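E3 SUMO-protein ligase SIZ1 (Saccharomyces cerevisiae, PDB 3I2D) acts as an E3 ligase that promotes attachment of the SUMO protein Smt3 to septins and PCNA, its SP-RING zinc finger interacting with the conjugating enzyme UBC9. Local coordinates at residues Gln77-Glu82 with Lys196-Ile201; Ser97-Leu102 with Gln181-Leu186. One frame throughout, in Å; residues are numbered along the deposited sequence.

Contact 1. Residues Gln77-Glu82 with Lys196-Ile201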
loop_
_atom_site.group_PDB
_atom_site.type_symbol
_atom_site.label_atom_id
_atom_site.label_comp_id
_atom_site.label_asym_id
_atom_site.label_seq_id
_atom_site.Cartn_x
_atom_site.Cartn_y
_atom_site.Cartn_z
ATOM N N GLN A 77 0.861 8.825 -11.472
ATOM C CA GLN A 77 0.713 10.205 -11.907
ATOM C C GLN A 77 0.630 10.374 -13.412
ATOM O O GLN A 77 -0.345 10.927 -13.919
ATOM C CB GLN A 77 1.887 11.015 -11.388
ATOM C CG GLN A 77 1.528 12.269 -10.642
ATOM C CD GLN A 77 2.707 12.771 -9.837
ATOM O OE1 GLN A 77 3.779 13.043 -10.388
ATOM N NE2 GLN A 77 2.524 12.885 -8.523
ATOM N N ARG A 78 1.653 9.906 -14.122
ATOM C CA ARG A 78 1.691 10.036 -15.577
ATOM C C ARG A 78 2.040 8.735 -16.256
ATOM O O ARG A 78 2.793 7.929 -15.718
ATOM C CB ARG A 78 2.750 11.052 -15.994
ATOM C CG ARG A 78 2.355 11.956 -17.137
ATOM C CD ARG A 78 1.746 13.247 -16.608
ATOM N NE ARG A 78 2.560 13.827 -15.537
ATOM C CZ ARG A 78 3.861 14.107 -15.637
ATOM N NH1 ARG A 78 4.520 13.865 -16.768
ATOM N NH2 ARG A 78 4.507 14.629 -14.598
ATOM N N LEU A 79 1.499 8.533 -17.447
ATOM C CA LEU A 79 1.821 7.342 -18.214
ATOM C C LEU A 79 2.831 7.733 -19.277
ATOM O O LEU A 79 2.608 8.692 -20.008
ATOM C CB LEU A 79 0.592 6.771 -18.934
ATOM C CG LEU A 79 1.005 5.621 -19.879
ATOM C CD1 LEU A 79 0.471 4.287 -19.367
ATOM C CD2 LEU A 79 0.497 5.886 -21.277
ATOM N N ILE A 80 3.948 7.020 -19.346
ATOM C CA ILE A 80 4.941 7.269 -20.388
ATOM C C ILE A 80 4.388 6.388 -21.516
ATOM O O ILE A 80 4.637 5.182 -21.568
ATOM C CB ILE A 80 6.334 6.811 -19.944
ATOM C CG1 ILE A 80 6.803 7.683 -18.785
ATOM C CG2 ILE A 80 7.310 6.928 -21.086
ATOM C CD1 ILE A 80 8.179 7.332 -18.311
ATOM N N PRO A 81 3.636 7.006 -22.444
ATOM C CA PRO A 81 2.960 6.416 -23.607
ATOM C C PRO A 81 3.723 5.366 -24.387
ATOM O O PRO A 81 3.184 4.302 -24.697
ATOM C CB PRO A 81 2.613 7.632 -24.450
ATOM C CG PRO A 81 3.794 8.508 -24.222
ATOM C CD PRO A 81 3.969 8.417 -22.725
ATOM N N GLU A 82 4.977 5.664 -24.696
ATOM C CA GLU A 82 5.816 4.753 -25.453
ATOM C C GLU A 82 6.115 3.437 -24.718
ATOM O O GLU A 82 6.366 2.417 -25.348
ATOM C CB GLU A 82 7.112 5.475 -25.829
ATOM C CG GLU A 82 7.142 6.933 -25.373
ATOM C CD GLU A 82 8.049 7.808 -26.227
ATOM O OE1 GLU A 82 7.720 8.012 -27.419
ATOM O OE2 GLU A 82 9.088 8.287 -25.710
ATOM N N LYS A 196 0.070 -7.401 -20.342
ATOM C CA LYS A 196 0.297 -6.080 -20.896
ATOM C C LYS A 196 1.063 -5.281 -19.846
ATOM O O LYS A 196 0.728 -5.320 -18.662
ATOM C CB LYS A 196 -1.042 -5.409 -21.237
ATOM C CG LYS A 196 -0.926 -4.255 -22.208
ATOM C CD LYS A 196 -2.298 -3.780 -22.653
ATOM C CE LYS A 196 -2.221 -2.624 -23.659
ATOM N NZ LYS A 196 -1.560 -2.994 -24.949
ATOM N N LEU A 197 2.110 -4.584 -20.271
ATOM C CA LEU A 197 2.898 -3.794 -19.344
ATOM C C LEU A 197 2.673 -2.312 -19.577
ATOM O O LEU A 197 2.331 -1.903 -20.680
ATOM C CB LEU A 197 4.379 -4.129 -19.488
ATOM C CG LEU A 197 4.768 -5.549 -19.071
ATOM C CD1 LEU A 197 4.186 -6.576 -20.044
ATOM C CD2 LEU A 197 6.274 -5.654 -19.057
ATOM N N PHE A 198 2.843 -1.517 -18.525
ATOM C CA PHE A 198 2.678 -0.074 -18.606
ATOM C C PHE A 198 3.787 0.595 -17.827
ATOM O O PHE A 198 4.225 0.090 -16.800
ATOM C CB PHE A 198 1.363 0.369 -17.992
ATOM C CG PHE A 198 0.158 -0.204 -18.650
ATOM C CD1 PHE A 198 -0.241 -1.506 -18.386
ATOM C CD2 PHE A 198 -0.600 0.568 -19.514
ATOM C CE1 PHE A 198 -1.386 -2.029 -18.975
ATOM C CE2 PHE A 198 -1.741 0.057 -20.107
ATOM C CZ PHE A 198 -2.138 -1.240 -19.839
ATOM N N GLY A 199 4.242 1.735 -18.328
ATOM C CA GLY A 199 5.281 2.483 -17.650
ATOM C C GLY A 199 4.602 3.701 -17.073
ATOM O O GLY A 199 3.937 4.439 -17.791
ATOM N N TYR A 200 4.731 3.901 -15.771
ATOM C CA TYR A 200 4.106 5.047 -15.118
ATOM C C TYR A 200 5.102 5.764 -14.224
ATOM O O TYR A 200 5.945 5.124 -13.573
ATOM C CB TYR A 200 2.952 4.617 -14.202
ATOM C CG TYR A 200 1.692 4.109 -14.865
ATOM C CD1 TYR A 200 1.248 2.805 -14.648
ATOM C CD2 TYR A 200 0.888 4.953 -15.625
ATOM C CE1 TYR A 200 0.026 2.355 -15.163
ATOM C CE2 TYR A 200 -0.331 4.513 -16.142
ATOM C CZ TYR A 200 -0.755 3.215 -15.904
ATOM O OH TYR A 200 -1.969 2.789 -16.396
ATOM N N ILE A 201 5.007 7.092 -14.204
ATOM C CA ILE A 201 5.822 7.886 -13.296
ATOM C C ILE A 201 4.863 7.923 -12.109
ATOM O O ILE A 201 3.720 8.368 -12.239
ATOM C CB ILE A 201 6.066 9.327 -13.803
ATOM C CG1 ILE A 201 7.121 9.328 -14.903
ATOM C CG2 ILE A 201 6.575 10.193 -12.675
ATOM C CD1 ILE A 201 7.368 10.682 -15.497
#
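The carbonyl oxygen of I201 takes two backbone N-H groups at once, Q77 N at 3.0 Å and R78 N at 3.2 Å, both in its carbonyl plane. Two successive residues thus face one, a classic beta bulge. In return I201 N donates to R78 O at 2.8 Å, which makes R78 and I201 a hydrogen-bonded antiparallel pair; further on, I80 N reaches G199 O at 3.0 Å. The bonds join strand 74-90, at the edge of an antiparallel sheet of the PINIT domain, to strand 195-204, whose other side pairs with strand 117-125. L79 and Y200 form the non-hydrogen-bonded pair between these bonds. A chi1 of 173° turns the L79 side chain back beside its own carbonyl carbon, and CD1 comes against Y200 CE2, while the same methyl meets the edge of the F198 ring at CD2, 3.9 Å away. R78 O lies in the plane of the Y200 ring, at its edge. The I80 and I201 side chains cross at about a right angle, with I80 CD1 4.1 Å from I201 CG1. I201 also packs on helix 104-111, where D106 forms a salt bridge with R78.

Contact 2. Residues Ser97-Leu102 with Gln181-Leu186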
loop_
_atom_site.group_PDB
_atom_site.type_symbol
_atom_site.label_atom_id
_atom_site.label_comp_id
_atom_site.label_asym_id
_atom_site.label_seq_id
_atom_site.Cartn_x
_atom_site.Cartn_y
_atom_site.Cartn_z
ATOM N N SER A 97 10.103 -5.123 -26.289
ATOM C CA SER A 97 10.976 -4.014 -26.026
ATOM C C SER A 97 10.227 -2.717 -26.233
ATOM O O SER A 97 9.106 -2.689 -26.744
ATOM C CB SER A 97 12.178 -4.075 -26.969
ATOM O OG SER A 97 11.753 -4.134 -28.322
ATOM N N ALA A 98 10.860 -1.639 -25.821
ATOM C CA ALA A 98 10.281 -0.331 -25.973
ATOM C C ALA A 98 11.422 0.658 -25.889
ATOM O O ALA A 98 12.399 0.450 -25.168
ATOM C CB ALA A 98 9.267 -0.064 -24.876
ATOM N N LYS A 99 11.307 1.716 -26.675
ATOM C CA LYS A 99 12.301 2.766 -26.681
ATOM C C LYS A 99 11.479 4.004 -26.384
ATOM O O LYS A 99 10.356 4.155 -26.894
ATOM C CB LYS A 99 12.973 2.862 -28.050
ATOM C CG LYS A 99 13.804 1.635 -28.415
ATOM C CD LYS A 99 14.418 1.763 -29.806
ATOM C CE LYS A 99 15.367 0.614 -30.123
ATOM N NZ LYS A 99 14.679 -0.708 -30.155
ATOM N N PHE A 100 12.015 4.871 -25.532
ATOM C CA PHE A 100 11.310 6.086 -25.169
ATOM C C PHE A 100 12.317 7.092 -24.645
ATOM O O PHE A 100 13.328 6.714 -24.053
ATOM C CB PHE A 100 10.263 5.760 -24.090
ATOM C CG PHE A 100 10.858 5.224 -22.810
ATOM C CD1 PHE A 100 11.100 6.069 -21.728
ATOM C CD2 PHE A 100 11.245 3.893 -22.713
ATOM C CE1 PHE A 100 11.722 5.603 -20.577
ATOM C CE2 PHE A 100 11.872 3.416 -21.559
ATOM C CZ PHE A 100 12.111 4.276 -20.490
ATOM N N LYS A 101 12.051 8.369 -24.892
ATOM C CA LYS A 101 12.904 9.443 -24.394
ATOM C C LYS A 101 12.066 10.245 -23.408
ATOM O O LYS A 101 10.896 10.527 -23.660
ATOM C CB LYS A 101 13.378 10.354 -25.528
ATOM C CG LYS A 101 14.499 9.774 -26.376
ATOM C CD LYS A 101 15.228 10.865 -27.158
ATOM C CE LYS A 101 16.113 11.731 -26.249
ATOM N NZ LYS A 101 15.371 12.500 -25.197
ATOM N N LEU A 102 12.657 10.601 -22.279
ATOM C CA LEU A 102 11.920 11.361 -21.281
ATOM C C LEU A 102 11.770 12.814 -21.682
ATOM O O LEU A 102 12.764 13.502 -21.934
ATOM C CB LEU A 102 12.617 11.281 -19.922
ATOM C CG LEU A 102 12.467 9.944 -19.208
ATOM C CD1 LEU A 102 13.069 10.050 -17.820
ATOM C CD2 LEU A 102 10.987 9.578 -19.135
ATOM N N GLN A 181 17.785 8.459 -25.757
ATOM C CA GLN A 181 16.813 7.378 -25.785
ATOM C C GLN A 181 17.073 6.284 -24.756
ATOM O O GLN A 181 18.223 5.945 -24.455
ATOM C CB GLN A 181 16.769 6.768 -27.182
ATOM C CG GLN A 181 16.004 5.474 -27.251
ATOM C CD GLN A 181 16.261 4.732 -28.540
ATOM O OE1 GLN A 181 15.897 5.204 -29.613
ATOM N NE2 GLN A 181 16.897 3.565 -28.443
ATOM N N ASN A 182 15.982 5.745 -24.221
ATOM C CA ASN A 182 16.027 4.682 -23.229
ATOM C C ASN A 182 15.498 3.412 -23.856
ATOM O O ASN A 182 14.647 3.453 -24.746
ATOM C CB ASN A 182 15.153 5.031 -22.026
ATOM C CG ASN A 182 15.814 6.012 -21.092
ATOM O OD1 ASN A 182 16.844 5.711 -20.476
ATOM N ND2 ASN A 182 15.227 7.197 -20.976
ATOM N N ASN A 183 15.995 2.278 -23.391
ATOM C CA ASN A 183 15.533 1.013 -23.925
ATOM C C ASN A 183 15.204 0.015 -22.824
ATOM O O ASN A 183 16.041 -0.304 -21.978
ATOM C CB ASN A 183 16.578 0.420 -24.867
ATOM C CG ASN A 183 15.948 -0.319 -26.025
ATOM O OD1 ASN A 183 15.401 -1.418 -25.867
ATOM N ND2 ASN A 183 16.001 0.293 -27.204
ATOM N N VAL A 184 13.968 -0.466 -22.842
ATOM C CA VAL A 184 13.504 -1.436 -21.869
ATOM C C VAL A 184 13.215 -2.724 -22.599
ATOM O O VAL A 184 12.593 -2.716 -23.654
ATOM C CB VAL A 184 12.210 -0.983 -21.201
ATOM C CG1 VAL A 184 11.732 -2.052 -20.240
ATOM C CG2 VAL A 184 12.440 0.318 -20.474
ATOM N N GLU A 185 13.654 -3.838 -22.036
ATOM C CA GLU A 185 13.400 -5.112 -22.676
ATOM C C GLU A 185 12.985 -6.170 -21.662
ATOM O O GLU A 185 13.659 -6.369 -20.649
ATOM C CB GLU A 185 14.649 -5.562 -23.417
ATOM C CG GLU A 185 14.410 -6.653 -24.436
ATOM C CD GLU A 185 15.648 -6.927 -25.273
ATOM O OE1 GLU A 185 16.153 -5.977 -25.923
ATOM O OE2 GLU A 185 16.116 -8.090 -25.274
ATOM N N LEU A 186 11.856 -6.825 -21.924
ATOM C CA LEU A 186 11.370 -7.893 -21.057
ATOM C C LEU A 186 11.485 -9.217 -21.799
ATOM O O LEU A 186 10.898 -9.407 -22.861
ATOM C CB LEU A 186 9.905 -7.689 -20.668
ATOM C CG LEU A 186 9.325 -8.839 -19.830
ATOM C CD1 LEU A 186 9.824 -8.763 -18.389
ATOM C CD2 LEU A 186 7.813 -8.754 -19.852
#
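A chi1 of 62° sets CG of F100 between its own backbone N and carbonyl carbon, which brings one face of the ring beneath CB of N182. The two residues are a hydrogen-bonded pair of antiparallel strands 93-100 and 182-191, in a PINIT-domain sheet that has 93-100 at its edge. The N182 CB stands 3.7 Å from the F100 ring centroid, 20° off the normal, a CH-pi contact displaced toward the rim; the amide plane is turned 30° from the ring. The N182 amide is held from outside the pair: its OD1 accepts from N148 ND2 and K176 N. Four backbone bonds tie the strands. N182 N donates to F100 O at 2.8 Å and F100 N to N182 O at 3.1 Å; two residues along, A98 and V184 exchange a second pair, of which V184 N to A98 O is nearly straight. Between these rungs K99 CA lies 3.1 Å from N182 O, a CA-H...O contact. The F100, N182, A98 and V184 side chains share one buried face, where L175 also touches F100 and N182. The reverse face carries K99, whose aliphatic chain crosses the Q181 amide obliquely, CD lying 3.4 Å from Q181 NE2. Beyond the last rung, K101 CG rests on Q181 CA. At the ring's edge, and in its plane, V184 CG2 approaches F100 CE2 to 3.3 Å.

Both contacts join an edge strand to its inner neighbour, in two different antiparallel sheets of the PINIT domain; the centres of the two contacts lie about 12 Å apart. The sheets are linked by the chain itself: strand 74-90 leads into 93-100 and strand 182-191 into 195-204, so contact 2 is nested inside the loop closed by contact 1. Each is partly buried, but contact 1 has a bulged register and partly exposed aromatic residues, whereas contact 2 pairs regularly and separates a buried face from an exposed one rich in polar chains. They meet where E82 OE2 probably accepts a hydrogen bond from K101 N (3.1 Å) and where L197 packs against L186.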